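Local atomic coordinates of CocE/NonD family hydrolase (Staphylococcus aureus subsp. aureus COL, PDB entry 3III), a protein that probably hydrolyses ester or amide bonds as an alpha/beta-hydrolase of the CocE/NonD family, although its natural substrate is not established. Residues A[305-308]-A[309-313]; A[89-92]-A[93-96]; A[324-327]-A[328-331]; A[212-215]-A[216-219]. One frame throughout, in Å; residues are numbered along the deposited sequence.

Contact 1 of 4, residues A[305-308]-A[309-313]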
loop_
_atom_site.group_PDB
_atom_site.type_symbol
_atom_site.label_atom_id
_atom_site.label_comp_id
_atom_site.label_asym_id
_atom_site.label_seq_id
_atom_site.Cartn_x
_atom_site.Cartn_y
_atom_site.Cartn_z
ATOM N N ALA A 305 -6.248 9.441 -12.398
ATOM C CA ALA A 305 -5.813 9.757 -13.755
ATOM C C ALA A 305 -6.778 9.122 -14.734
ATOM O O ALA A 305 -7.218 7.967 -14.551
ATOM C CB ALA A 305 -4.385 9.179 -14.025
ATOM N N ARG A 306 -7.108 9.846 -15.793
ATOM C CA ARG A 306 -8.120 9.374 -16.738
ATOM C C ARG A 306 -7.802 7.960 -17.301
ATOM O O ARG A 306 -8.704 7.143 -17.397
ATOM C CB ARG A 306 -8.322 10.379 -17.876
ATOM C CG ARG A 306 -9.477 10.031 -18.885
ATOM C CD ARG A 306 -10.838 9.960 -18.182
ATOM N NE ARG A 306 -11.950 9.856 -19.115
ATOM C CZ ARG A 306 -12.481 10.874 -19.786
ATOM N NH1 ARG A 306 -13.530 10.641 -20.615
ATOM N NH2 ARG A 306 -12.011 12.110 -19.620
ATOM N N GLU A 307 -6.546 7.660 -17.668
ATOM C CA GLU A 307 -6.288 6.324 -18.183
ATOM C C GLU A 307 -6.602 5.238 -17.180
ATOM O O GLU A 307 -6.994 4.152 -17.606
ATOM C CB GLU A 307 -4.860 6.132 -18.713
ATOM C CG GLU A 307 -3.818 6.297 -17.727
ATOM C CD GLU A 307 -2.424 5.929 -18.313
ATOM O OE1 GLU A 307 -2.238 5.975 -19.535
ATOM O OE2 GLU A 307 -1.539 5.604 -17.507
ATOM N N ASN A 308 -6.410 5.508 -15.865
ATOM C CA ASN A 308 -6.692 4.477 -14.861
ATOM C C ASN A 308 -8.151 4.391 -14.511
ATOM O O ASN A 308 -8.670 3.286 -14.202
ATOM C CB ASN A 308 -5.743 4.648 -13.645
ATOM C CG ASN A 308 -4.294 4.308 -14.015
ATOM O OD1 ASN A 308 -4.069 3.425 -14.841
ATOM N ND2 ASN A 308 -3.330 5.065 -13.497
ATOM N N LEU A 309 -8.876 5.517 -14.615
ATOM C CA LEU A 309 -10.347 5.444 -14.508
ATOM C C LEU A 309 -10.893 4.610 -15.667
ATOM O O LEU A 309 -11.821 3.851 -15.503
ATOM C CB LEU A 309 -10.982 6.848 -14.463
ATOM C CG LEU A 309 -10.621 7.700 -13.254
ATOM C CD1 LEU A 309 -11.292 9.122 -13.355
ATOM C CD2 LEU A 309 -11.038 7.005 -11.991
ATOM N N GLU A 310 -10.330 4.760 -16.878
ATOM C CA GLU A 310 -10.849 4.033 -17.995
ATOM C C GLU A 310 -10.523 2.521 -17.819
ATOM O O GLU A 310 -11.320 1.660 -18.207
ATOM C CB GLU A 310 -10.329 4.564 -19.348
ATOM C CG GLU A 310 -10.699 5.979 -19.763
ATOM C CD GLU A 310 -12.159 6.100 -20.124
ATOM O OE1 GLU A 310 -12.716 5.116 -20.689
ATOM O OE2 GLU A 310 -12.726 7.157 -19.830
ATOM N N ARG A 311 -9.385 2.218 -17.209
ATOM C CA ARG A 311 -8.991 0.818 -16.949
ATOM C C ARG A 311 -9.963 0.185 -15.941
ATOM O O ARG A 311 -10.483 -0.933 -16.163
ATOM C CB ARG A 311 -7.532 0.795 -16.457
ATOM C CG ARG A 311 -6.970 -0.594 -16.073
ATOM C CD ARG A 311 -5.720 -0.502 -15.205
ATOM N NE ARG A 311 -4.859 0.603 -15.564
ATOM C CZ ARG A 311 -3.967 0.577 -16.548
ATOM N NH1 ARG A 311 -3.849 -0.535 -17.245
ATOM N NH2 ARG A 311 -3.237 1.691 -16.852
ATOM N N GLN A 312 -10.207 0.905 -14.863
ATOM C CA GLN A 312 -11.190 0.493 -13.814
ATOM C C GLN A 312 -12.546 0.232 -14.438
ATOM O O GLN A 312 -13.210 -0.755 -14.115
ATOM C CB GLN A 312 -11.342 1.546 -12.718
ATOM C CG GLN A 312 -10.114 1.835 -11.820
ATOM C CD GLN A 312 -10.287 3.131 -11.020
ATOM O OE1 GLN A 312 -11.348 3.385 -10.439
ATOM N NE2 GLN A 312 -9.234 3.927 -10.948
ATOM N N LYS A 313 -12.953 1.139 -15.332
ATOM C CA LYS A 313 -14.266 1.057 -15.946
ATOM C C LYS A 313 -14.332 -0.142 -16.911
ATOM O O LYS A 313 -15.342 -0.814 -16.980
ATOM C CB LYS A 313 -14.623 2.389 -16.672
ATOM C CG LYS A 313 -16.014 2.382 -17.412
ATOM C CD LYS A 313 -16.321 3.806 -18.016
ATOM C CE LYS A 313 -16.417 3.757 -19.514
ATOM N NZ LYS A 313 -17.446 2.692 -20.049
HETATM O O HOH W 1 -14.997 8.238 -20.766
#

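Contact 2 of 4, residues A[89-92]-A[93-96]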
loop_
_atom_site.group_PDB
_atom_site.type_symbol
_atom_site.label_atom_id
_atom_site.label_comp_id
_atom_site.label_asym_id
_atom_site.label_seq_id
_atom_site.Cartn_x
_atom_site.Cartn_y
_atom_site.Cartn_z
ATOM N N ALA A 89 0.184 24.374 -0.917
ATOM C CA ALA A 89 1.267 24.917 -0.122
ATOM C C ALA A 89 1.618 23.992 1.044
ATOM O O ALA A 89 2.782 23.927 1.462
ATOM C CB ALA A 89 0.947 26.312 0.385
ATOM N N LEU A 90 0.633 23.262 1.539
ATOM C CA LEU A 90 0.822 22.477 2.760
ATOM C C LEU A 90 1.341 21.074 2.519
ATOM O O LEU A 90 2.060 20.535 3.361
ATOM C CB LEU A 90 -0.491 22.425 3.539
ATOM C CG LEU A 90 -0.990 23.795 4.072
ATOM C CD1 LEU A 90 -2.299 23.573 4.851
ATOM C CD2 LEU A 90 0.028 24.488 4.953
ATOM N N TRP A 91 0.999 20.484 1.374
ATOM C CA TRP A 91 1.503 19.153 1.017
ATOM C C TRP A 91 1.736 19.168 -0.516
ATOM O O TRP A 91 0.929 18.659 -1.262
ATOM C CB TRP A 91 0.530 18.047 1.417
ATOM C CG TRP A 91 1.205 16.659 1.465
ATOM C CD1 TRP A 91 2.499 16.370 1.081
ATOM C CD2 TRP A 91 0.655 15.407 1.944
ATOM N NE1 TRP A 91 2.763 15.039 1.287
ATOM C CE2 TRP A 91 1.647 14.421 1.773
ATOM C CE3 TRP A 91 -0.589 15.015 2.454
ATOM C CZ2 TRP A 91 1.462 13.096 2.163
ATOM C CZ3 TRP A 91 -0.779 13.688 2.814
ATOM C CH2 TRP A 91 0.235 12.746 2.668
ATOM N N PRO A 92 2.812 19.834 -0.966
ATOM C CA PRO A 92 3.013 20.158 -2.379
ATOM C C PRO A 92 3.268 18.978 -3.272
ATOM O O PRO A 92 2.977 19.040 -4.481
ATOM C CB PRO A 92 4.208 21.122 -2.356
ATOM C CG PRO A 92 4.815 20.966 -1.040
ATOM C CD PRO A 92 3.759 20.566 -0.111
ATOM N N THR A 93 3.709 17.881 -2.687
ATOM C CA THR A 93 4.130 16.697 -3.435
ATOM C C THR A 93 3.011 15.678 -3.651
ATOM O O THR A 93 3.247 14.546 -4.080
ATOM C CB THR A 93 5.242 16.029 -2.668
ATOM O OG1 THR A 93 4.775 15.690 -1.346
ATOM C CG2 THR A 93 6.515 16.942 -2.580
ATOM N N LEU A 94 1.784 16.018 -3.260
ATOM C CA LEU A 94 0.616 15.132 -3.464
ATOM C C LEU A 94 0.261 14.851 -4.908
ATOM O O LEU A 94 -0.409 13.853 -5.190
ATOM C CB LEU A 94 -0.636 15.664 -2.762
ATOM C CG LEU A 94 -0.792 15.283 -1.300
ATOM C CD1 LEU A 94 -2.032 16.015 -0.766
ATOM C CD2 LEU A 94 -0.888 13.750 -1.136
ATOM N N GLY A 95 0.688 15.738 -5.805
ATOM C CA GLY A 95 0.477 15.542 -7.212
ATOM C C GLY A 95 -0.859 16.128 -7.677
ATOM O O GLY A 95 -1.497 16.886 -6.944
ATOM N N THR A 96 -1.283 15.743 -8.859
ATOM C CA THR A 96 -2.516 16.309 -9.419
ATOM C C THR A 96 -3.661 15.377 -9.257
ATOM O O THR A 96 -3.660 14.253 -9.782
ATOM C CB THR A 96 -2.317 16.630 -10.886
ATOM O OG1 THR A 96 -1.236 17.593 -10.954
ATOM C CG2 THR A 96 -3.669 17.210 -11.498
#

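Contact 3 of 4, residues A[324-327]-A[328-331]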
loop_
_atom_site.group_PDB
_atom_site.type_symbol
_atom_site.label_atom_id
_atom_site.label_comp_id
_atom_site.label_asym_id
_atom_site.label_seq_id
_atom_site.Cartn_x
_atom_site.Cartn_y
_atom_site.Cartn_z
ATOM N N ASN A 324 -19.402 -8.046 -23.021
ATOM C CA ASN A 324 -18.375 -8.835 -23.643
ATOM C C ASN A 324 -17.364 -7.887 -24.286
ATOM O O ASN A 324 -17.308 -7.747 -25.500
ATOM C CB ASN A 324 -18.977 -9.794 -24.674
ATOM C CG ASN A 324 -19.794 -10.943 -24.015
ATOM O OD1 ASN A 324 -19.495 -11.384 -22.899
ATOM N ND2 ASN A 324 -20.828 -11.408 -24.703
ATOM N N ASN A 325 -16.600 -7.196 -23.459
ATOM C CA ASN A 325 -15.624 -6.271 -23.976
ATOM C C ASN A 325 -14.308 -7.060 -24.029
ATOM O O ASN A 325 -14.281 -8.278 -23.868
ATOM C CB ASN A 325 -15.621 -4.947 -23.175
ATOM C CG ASN A 325 -15.081 -5.103 -21.756
ATOM O OD1 ASN A 325 -14.563 -6.159 -21.394
ATOM N ND2 ASN A 325 -15.248 -4.055 -20.933
ATOM N N ASP A 326 -13.207 -6.416 -24.250
ATOM C CA ASP A 326 -12.014 -7.262 -24.408
ATOM C C ASP A 326 -11.152 -7.242 -23.150
ATOM O O ASP A 326 -9.923 -7.370 -23.226
ATOM C CB ASP A 326 -11.280 -6.788 -25.637
ATOM C CG ASP A 326 -12.166 -6.827 -26.837
ATOM O OD1 ASP A 326 -12.574 -7.947 -27.238
ATOM O OD2 ASP A 326 -12.574 -5.768 -27.319
ATOM N N TRP A 327 -11.800 -7.113 -21.992
ATOM C CA TRP A 327 -11.009 -6.938 -20.727
ATOM C C TRP A 327 -9.969 -8.034 -20.533
ATOM O O TRP A 327 -8.823 -7.773 -20.127
ATOM C CB TRP A 327 -11.889 -6.883 -19.447
ATOM C CG TRP A 327 -11.035 -6.970 -18.278
ATOM C CD1 TRP A 327 -10.815 -8.065 -17.536
ATOM C CD2 TRP A 327 -10.169 -5.962 -17.786
ATOM N NE1 TRP A 327 -9.857 -7.809 -16.587
ATOM C CE2 TRP A 327 -9.464 -6.509 -16.705
ATOM C CE3 TRP A 327 -9.958 -4.624 -18.117
ATOM C CZ2 TRP A 327 -8.543 -5.806 -15.999
ATOM C CZ3 TRP A 327 -9.031 -3.916 -17.409
ATOM C CH2 TRP A 327 -8.352 -4.499 -16.326
ATOM N N LYS A 328 -10.371 -9.274 -20.783
ATOM C CA LYS A 328 -9.516 -10.389 -20.497
ATOM C C LYS A 328 -8.320 -10.506 -21.438
ATOM O O LYS A 328 -7.477 -11.356 -21.234
ATOM C CB LYS A 328 -10.354 -11.685 -20.485
ATOM C CG LYS A 328 -11.455 -11.613 -19.351
ATOM C CD LYS A 328 -12.067 -12.944 -18.958
ATOM C CE LYS A 328 -11.024 -13.915 -18.495
ATOM N NZ LYS A 328 -11.580 -15.127 -17.826
ATOM N N ASP A 329 -8.231 -9.656 -22.459
ATOM C CA ASP A 329 -6.989 -9.536 -23.227
ATOM C C ASP A 329 -5.856 -8.894 -22.398
ATOM O O ASP A 329 -4.696 -8.952 -22.784
ATOM C CB ASP A 329 -7.176 -8.626 -24.475
ATOM C CG ASP A 329 -8.024 -9.232 -25.584
ATOM O OD1 ASP A 329 -8.393 -10.417 -25.516
ATOM O OD2 ASP A 329 -8.298 -8.463 -26.538
ATOM N N THR A 330 -6.197 -8.208 -21.318
ATOM C CA THR A 330 -5.232 -7.511 -20.509
ATOM C C THR A 330 -4.203 -8.493 -19.956
ATOM O O THR A 330 -4.575 -9.506 -19.329
ATOM C CB THR A 330 -5.936 -6.755 -19.319
ATOM O OG1 THR A 330 -7.002 -5.923 -19.824
ATOM C CG2 THR A 330 -4.943 -5.894 -18.499
ATOM N N PRO A 331 -2.903 -8.188 -20.136
ATOM C CA PRO A 331 -1.872 -9.000 -19.518
ATOM C C PRO A 331 -2.051 -9.044 -17.994
ATOM O O PRO A 331 -2.455 -8.035 -17.387
ATOM C CB PRO A 331 -0.570 -8.276 -19.880
ATOM C CG PRO A 331 -0.858 -7.432 -21.025
ATOM C CD PRO A 331 -2.348 -7.052 -20.907
HETATM O O HOH W 2 -12.506 -10.357 -22.533
HETATM O O HOH W 3 -8.157 -5.182 -22.778
#

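Contact 4 of 4, residues A[212-215]-A[216-219]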
loop_
_atom_site.group_PDB
_atom_site.type_symbol
_atom_site.label_atom_id
_atom_site.label_comp_id
_atom_site.label_asym_id
_atom_site.label_seq_id
_atom_site.Cartn_x
_atom_site.Cartn_y
_atom_site.Cartn_z
ATOM N N GLY A 212 5.901 7.023 13.626
ATOM C CA GLY A 212 5.438 8.118 12.813
ATOM C C GLY A 212 4.052 7.931 12.273
ATOM O O GLY A 212 3.066 7.999 13.044
ATOM N N PHE A 213 3.968 7.647 10.975
ATOM C CA PHE A 213 2.684 7.501 10.292
ATOM C C PHE A 213 1.618 6.667 11.036
ATOM O O PHE A 213 0.471 7.114 11.192
ATOM C CB PHE A 213 2.823 6.941 8.885
ATOM C CG PHE A 213 1.520 6.811 8.208
ATOM C CD1 PHE A 213 0.910 7.914 7.639
ATOM C CD2 PHE A 213 0.867 5.596 8.181
ATOM C CE1 PHE A 213 -0.357 7.783 7.024
ATOM C CE2 PHE A 213 -0.362 5.456 7.550
ATOM C CZ PHE A 213 -0.973 6.554 6.974
ATOM N N TYR A 214 2.016 5.495 11.534
ATOM C CA TYR A 214 1.072 4.625 12.272
ATOM C C TYR A 214 0.334 5.354 13.382
ATOM O O TYR A 214 -0.907 5.213 13.555
ATOM C CB TYR A 214 1.798 3.433 12.855
ATOM C CG TYR A 214 0.912 2.515 13.691
ATOM C CD1 TYR A 214 0.050 1.605 13.072
ATOM C CD2 TYR A 214 0.908 2.588 15.101
ATOM C CE1 TYR A 214 -0.766 0.781 13.845
ATOM C CE2 TYR A 214 0.111 1.794 15.873
ATOM C CZ TYR A 214 -0.718 0.848 15.224
ATOM O OH TYR A 214 -1.518 0.036 16.007
ATOM N N ARG A 215 1.092 6.093 14.160
ATOM C CA ARG A 215 0.567 6.846 15.275
ATOM C C ARG A 215 -0.199 8.069 14.811
ATOM O O ARG A 215 -1.255 8.372 15.332
ATOM C CB ARG A 215 1.674 7.207 16.261
ATOM C CG ARG A 215 2.388 6.007 16.807
ATOM C CD ARG A 215 3.463 6.311 17.846
ATOM N NE ARG A 215 4.036 5.038 18.307
ATOM C CZ ARG A 215 5.005 4.930 19.196
ATOM N NH1 ARG A 215 5.577 6.010 19.711
ATOM N NH2 ARG A 215 5.409 3.729 19.573
ATOM N N PHE A 216 0.298 8.745 13.796
ATOM C CA PHE A 216 -0.402 9.885 13.190
ATOM C C PHE A 216 -1.801 9.470 12.658
ATOM O O PHE A 216 -2.844 10.136 12.897
ATOM C CB PHE A 216 0.462 10.374 12.055
ATOM C CG PHE A 216 -0.228 11.327 11.092
ATOM C CD1 PHE A 216 -0.440 12.650 11.458
ATOM C CD2 PHE A 216 -0.589 10.919 9.812
ATOM C CE1 PHE A 216 -1.038 13.528 10.557
ATOM C CE2 PHE A 216 -1.151 11.796 8.924
ATOM C CZ PHE A 216 -1.380 13.096 9.312
ATOM N N TRP A 217 -1.813 8.317 12.020
ATOM C CA TRP A 217 -3.004 7.750 11.412
ATOM C C TRP A 217 -3.982 7.385 12.517
ATOM O O TRP A 217 -5.185 7.717 12.457
ATOM C CB TRP A 217 -2.584 6.526 10.596
ATOM C CG TRP A 217 -3.690 5.702 10.129
ATOM C CD1 TRP A 217 -4.539 5.988 9.123
ATOM C CD2 TRP A 217 -4.087 4.424 10.648
ATOM N NE1 TRP A 217 -5.463 4.984 8.991
ATOM C CE2 TRP A 217 -5.206 4.009 9.916
ATOM C CE3 TRP A 217 -3.616 3.599 11.669
ATOM C CZ2 TRP A 217 -5.845 2.788 10.145
ATOM C CZ3 TRP A 217 -4.256 2.374 11.888
ATOM C CH2 TRP A 217 -5.359 1.997 11.154
ATOM N N THR A 218 -3.485 6.662 13.513
ATOM C CA THR A 218 -4.349 6.258 14.606
ATOM C C THR A 218 -4.973 7.468 15.296
ATOM O O THR A 218 -6.183 7.500 15.535
ATOM C CB THR A 218 -3.622 5.418 15.671
ATOM O OG1 THR A 218 -3.093 4.241 15.064
ATOM C CG2 THR A 218 -4.651 5.028 16.755
ATOM N N GLN A 219 -4.139 8.449 15.628
ATOM C CA GLN A 219 -4.586 9.667 16.281
ATOM C C GLN A 219 -5.609 10.438 15.469
ATOM O O GLN A 219 -6.568 11.000 16.014
ATOM C CB GLN A 219 -3.383 10.556 16.628
ATOM C CG GLN A 219 -2.694 9.939 17.785
ATOM C CD GLN A 219 -1.333 10.497 18.062
ATOM O OE1 GLN A 219 -0.689 11.138 17.207
ATOM N NE2 GLN A 219 -0.870 10.244 19.257
#

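Contact 1 of 4, residues A[305-308]-A[309-313]
Arg-306 with Glu-310, and Asn-308 with Arg-311, join neighbouring turns at the start of helix 306-319. The first pair is charged. NE of Arg-306 gives a salt bridge to OE2 of Glu-310 at 2.9 Å, nearly straight at 166°. The oxygen lies in the guanidinium plane and accepts on its anti lone pair. Both chains bend at chi2, which brings their ends together. A water widens the link: it accepts from NH1 of Arg-306 and donates to the same OE2.

The second pair is neutral to charged. Arg-311 comes side-on to Asn-308, and NE and NH2 both donate to OD1, at 3.0 and 2.8 Å. OD1 sits at the guanidinium edge; the amide and guanidinium planes are 43° apart. ND2 of Asn-308 goes to the carbonyl of Ser-302, so both ends of the amide are held. Tyr-293 adds a cation-pi contact to Arg-311.

Backbone bonds complete the turn. Leu-309 N donates to Ala-305 O at 3.0 Å, and Gln-312 N to Asn-308 O at 2.9 Å. OE1 of Gln-312 accepts a hydrogen bond from ND2 of Asn-166. The pattern is that of an alpha-helical first turn with Ala-305 as N-cap and an i to i+4 salt bridge.

Contact 2 of 4, residues A[89-92]-A[93-96]
Thr-93, Trp-91 and Leu-94 carry most of the contact in this turn, which follows the short helix 87-90. Leu-94 folds back over one face of the Trp-91 indole. Its CD2 stands 3.7 Å from the centroid of the six-membered ring and only 7° off the normal, a CH-pi contact over the centre. CG of Leu-94 is 3.6 Å from CD2 of Trp-91, at the fusion of the two rings, and CD1 of Leu-94 touches CE3 of Trp-91 at 3.7 Å. The two side chains cross at about a right angle. The indole is set by CG lying anti to the backbone N of Trp-91 (chi1 -162°).

Thr-93 sits near the pyrrole end of the indole. Its chi1 of 58° places OG1 near that ring, 3.4 Å from CD1 of Trp-91. This hydroxyl is hydrogen-bonded to the carbonyl of His-446, while NE1 of Trp-91 bonds to OG of Ser-523.

Trp-91 to Leu-94 form a type I beta turn, with Pro-92 and Thr-93 at its corners. One weak backbone bond, Leu-94 N to Trp-91 O at 3.4 Å, closes it. Trp-91 also touches a bound palmitic acid.

The chemistry is thus mostly apolar. The turn itself is lightly hydrogen-bonded, and leucine over the face of the indole and Ser-523 at its nitrogen probably limit its movement.

Contact 3 of 4, residues A[324-327]-A[328-331]
An Asx turn leads into a short 3-10 turn in the loop between helix 306-319 and strand 333-338. Across the contact, Thr-330 returns to Trp-327. Its OG1 meets Trp-327 O at 2.6 Å, with the donor in the carbonyl plane. Its backbone N reaches the same oxygen at 2.9 Å, from above that plane. The hydroxyl points there because OG1 is anti to the carbonyl carbon of Thr-330 (chi1 -52°). OG1 also lies 3.6 Å above one face of the indole, offset toward the rim. CB of Thr-330 makes a CH-pi contact with the six-membered ring, 4.3 Å from its centroid. Trp-291 and Phe-315 meet the indole edge-to-face.

The turn opens with OD1 of Asn-325, which accepts from Trp-327 N at 3.0 Å. Asp-326 O then takes Asp-329 N at 2.9 Å, the i to i+3 step of the 3-10 turn. One water bridges Asn-325 O and Lys-328 N. Another donates to Asp-326 O and to OG1 of Thr-330.

Two carboxylates lie near each other here, OD1 of Asp-326 and OD2 of Asp-329, 4.4 Å apart. Lys-328 pairs instead with Glu-289. The two acids may disfavour each other's charge slightly. The carbonyl oxygen of Trp-327, which accepts two hydrogen bonds, probably fixes the rotation of the hydroxyl; the OG1 proton goes to this oxygen and not to the ring.

Contact 4 of 4, residues A[212-215]-A[216-219]
Phe-213 and Trp-217 pack one turn apart at the start of the alpha-helix 213-224, with Gly-212 as N-cap. CB of Trp-217 lies over one face of the Phe-213 ring, 4.1 Å from its centroid, as a CH-pi contact. The two aromatic planes, 21° apart, are near parallel but displaced, so the rings barely overlap.

Phe-213, Tyr-214, Phe-216 and Trp-217 all have CG anti to the backbone N, as at Phe-213 (chi1 180°). They nevertheless fan out round the helix. CD1 of Phe-213 approaches CD2 of Phe-216 at 4.0 Å, at the edge of the Phe-216 ring, which also touches the bound palmitic acid. The Trp-217 indole stacks on Trp-138, and its NE1 hydrogen-bonds to OH of Tyr-76. Arg-215 runs extended, away from the aromatic residues, to Glu-535 and Gln-238.

Tyr-214 and Thr-218 lie side by side, pointing the same way. The hydroxyl of Thr-218 is 4.0 Å above the centre of the tyrosine ring. Tyr-214 O accepts twice from this threonine, from N at 3.0 Å and from OG1 at 2.8 Å, on opposite faces of its carbonyl plane.

Overall arrangement
Contact 4 is the buried one, contact 1 is partly buried, and contacts 2 and 3 lie at the surface. Contacts 1 and 4 are both first turns of alpha-helices, but their chemistry differs: charged and amide groups in contact 1, aromatic rings in contact 4. Their centres are about 31 Å apart, on opposite sides of the chain's centre. Contacts 1 and 3 touch, where Trp-327 packs on the backbone of Arg-311, so the loop after helix 306-319 folds back on that helix. Contacts 2 and 4 do not touch, yet Trp-91 and Phe-216 both meet the palmitic acid. Contacts 2 and 3 each set an aliphatic or hydroxyl side chain over an indole.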